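Peptidase M14, carboxypeptidase A (Thermoplasmatales archaeon SCGC AB-540-F20, PDB 4XED) probably removes residues from the C-terminus of peptide substrates as a metallopeptidase, its calcium-binding PKD domain perhaps serving in protein binding. Local coordinates at residues Gly14-Ile20 and Leu93-Lys99; Ile38-Trp44 and Val75-Lys81. One frame throughout, in Å; residues are numbered along the deposited sequence.

Contact 1: Gly14-Ile20 and Leu93-Lys99; sequences GPTNGNI and LEVTMPK
The C-terminal carboxylate of K99 is covered on one face by I20, whose CD1 stands over the carboxylate carbon C of K99 at 3.2 Å, a tight approach for two carbons. CG1 of I20, beside its own backbone N (chi1 -67°), comes close to the K99 oxygen O to which that N donates. This bond, I20 N to K99 O, is 2.7 Å long, almost straight, and tilted modestly from the carboxylate plane. The T16 carbonyl is used differently: T96 N donates to T16 O over 2.8 Å from above the carbonyl plane, 46° out of it. G18 N approaches T96 O nearly along the C=O axis, at 3.2 Å. N17 and T96 thus form a single bridge, fastening the loop after strand 11-13 to the edge strand 91-97 of the other sheet in the immunoglobulin-like PKD sandwich. Selenomethionine M97, bent at chi2 and chi3, turns back toward the loop and brings CE 3.7 Å from G18 N. Cutting I20 back to an alanine would probably bare that face of the K99 carboxylate and leave M97 CB without its apolar neighbour, though the backbone bond would remain. Y26 OH and Y24 OH, from strand 24-29, bond to P15 O and N19 N. Farther along, the side chains of T16 and L93 cross at about a right angle, CG2 of T16 3.7 Å from CD1 of L93.

Contact 2: Ile38-Trp44 and Val75-Lys81; sequences ITYYIEW and VVRAKAK. With EDO (1,2-ethanediol), chain C.
R77 lies alongside E43 and turns NE and NH2 onto its OE1 in a side-on salt bridge. CB and CG of R77 lie 3.9 Å and CD 3.8 Å from E43 OE1; then the bend at chi3 (-60°) swings NE in, 2.8 Å from E43 OE1. NH2 of R77 follows at 3.2 Å from the same OE1, with only a weak bond to OE2. Both donors keep OE1 near the guanidinium plane but reach it from one face of the carboxylate, NE 40° out of plane. A water bridging OE1 and V75 O gives this oxygen a third donor. On the same sheet face, K79 lies alongside Y41, its CG 3.9 Å from Y41 CB. An ethanediol, probably from the crystallisation liquor, lies over one face of the Y41 ring, toward its rim, and takes a bond from K79 NZ, which also pairs with E87. T39/K81, Y41/K79 and E43/R77 are antiparallel hydrogen-bonded pairs; between them, Y40/A80 and I42/A78 are non-hydrogen-bonded and face the other way, A80 CB meeting Y40 CD1, A78 CB meeting I42 CG1, with Y40 reaching V62 and I42 F64 of strand 62-66. Strands 38-43 and 72-82 are the middle pair of their sheet, flanked by strands 49-56 and 91-97.

In the fold
Strand 72-82 is what joins the two contacts: its neighbour 91-97 carries half of contact 1, and along the chain contact 2 is nested inside the loop that contact 1 closes. Their centres are about 18 Å apart, yet they meet directly, through a probable hydrogen bond from V76 N to L93 O (2.9 Å) and packing of V95 CG2 on V76 CG2 (3.9 Å). The centre of contact 2 is about 4 Å, and that of contact 1, at the surface, about 15 Å, from the centre of the chain. The calcium site lies beyond the I38/K81 end of contact 2: the I38 side chain is about 7 Å from the ion, and D82, one of its ligands, follows K81.

Contact 1: Gly14-Ile20 and Leu93-Lys99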
loop_
_atom_site.group_PDB
_atom_site.type_symbol
_atom_site.label_atom_id
_atom_site.label_comp_id
_atom_site.label_asym_id
_atom_site.label_seq_id
_atom_site.Cartn_x
_atom_site.Cartn_y
_atom_site.Cartn_z
ATOM N N GLY A 14 0.855 -10.058 0.513
ATOM C CA GLY A 14 2.112 -10.424 1.136
ATOM C C GLY A 14 1.775 -11.235 2.371
ATOM O O GLY A 14 0.615 -11.585 2.602
ATOM N N PRO A 15 2.812 -11.585 3.156
ATOM C CA PRO A 15 2.601 -12.449 4.324
ATOM C C PRO A 15 1.704 -11.799 5.372
ATOM O O PRO A 15 1.891 -10.635 5.736
ATOM C CB PRO A 15 3.999 -12.640 4.871
ATOM C CG PRO A 15 4.889 -12.255 3.845
ATOM C CD PRO A 15 4.223 -11.297 2.924
ATOM N N THR A 16 0.760 -12.571 5.897
ATOM C CA THR A 16 -0.194 -12.060 6.888
ATOM C C THR A 16 0.136 -12.515 8.299
ATOM O O THR A 16 -0.567 -12.153 9.246
ATOM C CB THR A 16 -1.649 -12.435 6.545
ATOM O OG1 THR A 16 -1.751 -13.843 6.559
ATOM C CG2 THR A 16 -2.067 -11.902 5.189
ATOM N N ASN A 17 1.167 -13.342 8.430
ATOM C CA ASN A 17 1.680 -13.751 9.730
ATOM C C ASN A 17 3.169 -13.921 9.560
ATOM O O ASN A 17 3.640 -14.370 8.516
ATOM C CB ASN A 17 1.030 -15.057 10.196
ATOM C CG ASN A 17 1.005 -15.192 11.708
ATOM O OD1 ASN A 17 2.022 -14.990 12.386
ATOM N ND2 ASN A 17 -0.166 -15.519 12.252
ATOM N N GLY A 18 3.917 -13.535 10.571
ATOM C CA GLY A 18 5.351 -13.672 10.525
ATOM C C GLY A 18 5.957 -13.567 11.893
ATOM O O GLY A 18 5.265 -13.640 12.920
ATOM N N ASN A 19 7.269 -13.394 11.918
ATOM C CA ASN A 19 7.978 -13.241 13.171
ATOM C C ASN A 19 8.460 -11.827 13.343
ATOM O O ASN A 19 8.948 -11.179 12.397
ATOM C CB ASN A 19 9.144 -14.206 13.237
ATOM C CG ASN A 19 8.715 -15.614 12.977
ATOM O OD1 ASN A 19 7.682 -16.060 13.474
ATOM N ND2 ASN A 19 9.444 -16.292 12.118
ATOM N N ILE A 20 8.298 -11.341 14.560
ATOM C CA ILE A 20 8.689 -9.992 14.899
ATOM C C ILE A 20 10.166 -9.823 14.555
ATOM O O ILE A 20 10.979 -10.652 14.937
ATOM C CB ILE A 20 8.489 -9.743 16.420
ATOM C CG1 ILE A 20 7.002 -9.770 16.780
ATOM C CG2 ILE A 20 9.058 -8.401 16.819
ATOM C CD1 ILE A 20 6.740 -9.974 18.258
ATOM N N LEU A 93 -4.772 -4.956 4.253
ATOM C CA LEU A 93 -4.320 -6.309 4.576
ATOM C C LEU A 93 -3.893 -6.330 6.022
ATOM O O LEU A 93 -3.052 -5.536 6.440
ATOM C CB LEU A 93 -3.124 -6.672 3.703
ATOM C CG LEU A 93 -2.616 -8.107 3.804
ATOM C CD1 LEU A 93 -3.619 -9.135 3.275
ATOM C CD2 LEU A 93 -1.279 -8.271 3.093
ATOM N N GLU A 94 -4.433 -7.283 6.781
ATOM C CA GLU A 94 -4.097 -7.432 8.201
ATOM C C GLU A 94 -2.908 -8.382 8.373
ATOM O O GLU A 94 -2.952 -9.537 7.928
ATOM C CB GLU A 94 -5.324 -7.938 8.940
ATOM C CG GLU A 94 -5.145 -8.189 10.390
ATOM C CD GLU A 94 -6.179 -9.178 10.922
ATOM O OE1 GLU A 94 -5.991 -10.422 10.759
ATOM O OE2 GLU A 94 -7.178 -8.694 11.489
ATOM N N VAL A 95 -1.869 -7.896 9.041
ATOM C CA VAL A 95 -0.641 -8.665 9.240
ATOM C C VAL A 95 -0.426 -8.881 10.738
ATOM O O VAL A 95 -0.367 -7.926 11.523
ATOM C CB VAL A 95 0.537 -7.872 8.683
ATOM C CG1 VAL A 95 1.831 -8.596 8.908
ATOM C CG2 VAL A 95 0.334 -7.639 7.169
ATOM N N THR A 96 -0.312 -10.143 11.136
ATOM C CA THR A 96 -0.147 -10.518 12.543
ATOM C C THR A 96 1.317 -10.866 12.840
ATOM O O THR A 96 1.945 -11.633 12.136
ATOM C CB THR A 96 -1.059 -11.707 12.896
ATOM O OG1 THR A 96 -2.417 -11.338 12.629
ATOM C CG2 THR A 96 -0.924 -12.079 14.337
HETATM N N MSE A 97 1.804 -10.311 13.944
HETATM C CA MSE A 97 3.141 -10.552 14.479
HETATM C C MSE A 97 2.988 -10.991 15.915
HETATM O O MSE A 97 2.925 -10.160 16.805
HETATM C CB MSE A 97 3.919 -9.252 14.404
HETATM C CG MSE A 97 4.154 -8.782 12.966
HETATM SE SE MSE A 97 5.529 -9.867 12.090
HETATM C CE MSE A 97 4.737 -9.972 10.324
ATOM N N PRO A 98 2.875 -12.298 16.129
ATOM C CA PRO A 98 2.549 -12.802 17.469
ATOM C C PRO A 98 3.747 -12.922 18.390
ATOM O O PRO A 98 3.595 -12.778 19.622
ATOM C CB PRO A 98 1.950 -14.174 17.187
ATOM C CG PRO A 98 2.517 -14.579 15.881
ATOM C CD PRO A 98 2.783 -13.345 15.103
ATOM N N LYS A 99 4.902 -13.220 17.807
ATOM C CA LYS A 99 6.147 -13.402 18.573
ATOM C C LYS A 99 7.337 -13.087 17.669
ATOM O O LYS A 99 7.151 -12.884 16.464
ATOM C CB LYS A 99 6.307 -14.843 19.111
ATOM C CG LYS A 99 5.100 -15.462 19.836
ATOM C CD LYS A 99 4.713 -16.809 19.239
ATOM C CE LYS A 99 5.693 -17.895 19.642
ATOM N NZ LYS A 99 5.033 -19.031 20.365
ATOM O OXT LYS A 99 8.489 -13.043 18.124
#

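Contact 2: Ile38-Trp44 and Val75-Lys81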
loop_
_atom_site.group_PDB
_atom_site.type_symbol
_atom_site.label_atom_id
_atom_site.label_comp_id
_atom_site.label_asym_id
_atom_site.label_seq_id
_atom_site.Cartn_x
_atom_site.Cartn_y
_atom_site.Cartn_z
ATOM N N ILE A 38 0.103 7.434 -11.076
ATOM C CA ILE A 38 -0.397 7.596 -9.704
ATOM C C ILE A 38 0.709 7.516 -8.652
ATOM O O ILE A 38 1.780 6.947 -8.888
ATOM C CB ILE A 38 -1.546 6.578 -9.309
ATOM C CG1 ILE A 38 -1.033 5.148 -9.025
ATOM C CG2 ILE A 38 -2.644 6.573 -10.364
ATOM C CD1 ILE A 38 -0.568 4.375 -10.219
ATOM N N THR A 39 0.426 8.076 -7.478
ATOM C CA THR A 39 1.273 7.948 -6.305
ATOM C C THR A 39 0.484 7.171 -5.249
ATOM O O THR A 39 -0.745 7.180 -5.261
ATOM C CB THR A 39 1.743 9.298 -5.726
ATOM O OG1 THR A 39 0.621 10.153 -5.480
ATOM C CG2 THR A 39 2.726 9.972 -6.683
ATOM N N TYR A 40 1.194 6.493 -4.355
ATOM C CA TYR A 40 0.590 5.692 -3.308
ATOM C C TYR A 40 0.862 6.276 -1.923
ATOM O O TYR A 40 1.945 6.784 -1.661
ATOM C CB TYR A 40 1.145 4.263 -3.333
ATOM C CG TYR A 40 0.795 3.456 -4.562
ATOM C CD1 TYR A 40 -0.387 2.715 -4.626
ATOM C CD2 TYR A 40 1.640 3.431 -5.659
ATOM C CE1 TYR A 40 -0.712 1.961 -5.749
ATOM C CE2 TYR A 40 1.323 2.690 -6.799
ATOM C CZ TYR A 40 0.147 1.948 -6.829
ATOM O OH TYR A 40 -0.250 1.198 -7.917
ATOM N N TYR A 41 -0.133 6.161 -1.052
ATOM C CA TYR A 41 -0.005 6.500 0.369
ATOM C C TYR A 41 -0.223 5.187 1.099
ATOM O O TYR A 41 -1.288 4.588 1.000
ATOM C CB TYR A 41 -1.013 7.571 0.798
ATOM C CG TYR A 41 -0.798 8.076 2.187
ATOM C CD1 TYR A 41 -1.100 7.290 3.292
ATOM C CD2 TYR A 41 -0.313 9.366 2.414
ATOM C CE1 TYR A 41 -0.921 7.744 4.554
ATOM C CE2 TYR A 41 -0.127 9.842 3.714
ATOM C CZ TYR A 41 -0.432 9.008 4.782
ATOM O OH TYR A 41 -0.290 9.420 6.092
ATOM N N ILE A 42 0.820 4.705 1.771
ATOM C CA ILE A 42 0.807 3.430 2.480
ATOM C C ILE A 42 0.936 3.693 3.983
ATOM O O ILE A 42 1.825 4.433 4.423
ATOM C CB ILE A 42 1.960 2.543 2.003
ATOM C CG1 ILE A 42 1.812 2.249 0.497
ATOM C CG2 ILE A 42 2.083 1.272 2.844
ATOM C CD1 ILE A 42 3.049 1.654 -0.111
ATOM N N GLU A 43 0.077 3.033 4.762
ATOM C CA GLU A 43 0.189 2.934 6.220
ATOM C C GLU A 43 0.623 1.519 6.557
ATOM O O GLU A 43 0.001 0.556 6.111
ATOM C CB GLU A 43 -1.155 3.185 6.891
ATOM C CG GLU A 43 -1.694 4.565 6.728
ATOM C CD GLU A 43 -3.081 4.719 7.314
ATOM O OE1 GLU A 43 -3.749 3.697 7.614
ATOM O OE2 GLU A 43 -3.507 5.876 7.490
ATOM N N TRP A 44 1.700 1.362 7.312
ATOM C CA TRP A 44 2.129 0.034 7.727
ATOM C C TRP A 44 1.404 -0.464 8.997
ATOM O O TRP A 44 1.612 -1.596 9.445
ATOM C CB TRP A 44 3.644 0.002 7.955
ATOM C CG TRP A 44 4.433 0.209 6.688
ATOM C CD1 TRP A 44 5.192 1.280 6.360
ATOM C CD2 TRP A 44 4.531 -0.698 5.584
ATOM N NE1 TRP A 44 5.758 1.116 5.120
ATOM C CE2 TRP A 44 5.366 -0.095 4.620
ATOM C CE3 TRP A 44 3.991 -1.972 5.307
ATOM C CZ2 TRP A 44 5.709 -0.741 3.420
ATOM C CZ3 TRP A 44 4.306 -2.596 4.116
ATOM C CH2 TRP A 44 5.151 -1.976 3.187
ATOM N N VAL A 75 -2.765 -3.231 10.578
ATOM C CA VAL A 75 -3.585 -3.041 9.392
ATOM C C VAL A 75 -2.794 -2.236 8.375
ATOM O O VAL A 75 -2.621 -1.020 8.516
ATOM C CB VAL A 75 -4.901 -2.353 9.722
ATOM C CG1 VAL A 75 -5.751 -2.309 8.499
ATOM C CG2 VAL A 75 -5.614 -3.091 10.842
ATOM N N VAL A 76 -2.254 -2.933 7.375
ATOM C CA VAL A 76 -1.540 -2.274 6.299
ATOM C C VAL A 76 -2.610 -1.722 5.341
ATOM O O VAL A 76 -3.537 -2.452 4.961
ATOM C CB VAL A 76 -0.629 -3.253 5.561
ATOM C CG1 VAL A 76 0.029 -2.608 4.372
ATOM C CG2 VAL A 76 0.397 -3.832 6.524
ATOM N N ARG A 77 -2.508 -0.452 4.971
ATOM C CA ARG A 77 -3.488 0.149 4.070
ATOM C C ARG A 77 -2.767 0.913 2.981
ATOM O O ARG A 77 -1.680 1.479 3.200
ATOM C CB ARG A 77 -4.445 1.088 4.819
ATOM C CG ARG A 77 -5.131 0.442 6.004
ATOM C CD ARG A 77 -6.397 1.210 6.354
ATOM N NE ARG A 77 -6.131 2.592 6.711
ATOM C CZ ARG A 77 -7.066 3.516 6.866
ATOM N NH1 ARG A 77 -8.354 3.220 6.723
ATOM N NH2 ARG A 77 -6.716 4.731 7.205
ATOM N N ALA A 78 -3.383 0.945 1.798
ATOM C CA ALA A 78 -2.847 1.720 0.698
ATOM C C ALA A 78 -3.960 2.389 -0.072
ATOM O O ALA A 78 -4.972 1.783 -0.382
ATOM C CB ALA A 78 -2.021 0.851 -0.226
ATOM N N LYS A 79 -3.748 3.664 -0.388
ATOM C CA LYS A 79 -4.615 4.420 -1.313
ATOM C C LYS A 79 -3.731 5.040 -2.396
ATOM O O LYS A 79 -2.499 5.056 -2.257
ATOM C CB LYS A 79 -5.464 5.459 -0.582
ATOM C CG LYS A 79 -4.667 6.553 0.077
ATOM C CD LYS A 79 -5.555 7.604 0.752
ATOM C CE LYS A 79 -4.702 8.537 1.641
ATOM N NZ LYS A 79 -5.524 9.702 2.145
ATOM N N ALA A 80 -4.353 5.507 -3.474
ATOM C CA ALA A 80 -3.586 6.056 -4.573
ATOM C C ALA A 80 -4.270 7.349 -5.021
ATOM O O ALA A 80 -5.486 7.533 -4.877
ATOM C CB ALA A 80 -3.531 5.084 -5.724
ATOM N N LYS A 81 -3.506 8.256 -5.625
ATOM C CA LYS A 81 -4.092 9.437 -6.232
ATOM C C LYS A 81 -3.418 9.667 -7.561
ATOM O O LYS A 81 -2.247 9.368 -7.761
ATOM C CB LYS A 81 -3.973 10.663 -5.344
ATOM C CG LYS A 81 -2.603 11.270 -5.279
ATOM C CD LYS A 81 -2.580 12.454 -4.301
ATOM C CE LYS A 81 -1.183 12.965 -4.145
ATOM N NZ LYS A 81 -1.130 14.164 -3.263
HETATM C C1 EDO C . -3.442 11.128 4.784
HETATM O O1 EDO C . -3.735 11.407 3.423
HETATM C C2 EDO C . -4.139 9.831 5.157
HETATM O O2 EDO C . -4.345 9.797 6.576
HETATM O O HOH W 1 -0.035 11.722 -7.745
HETATM O O HOH W 2 -3.409 1.553 9.301
#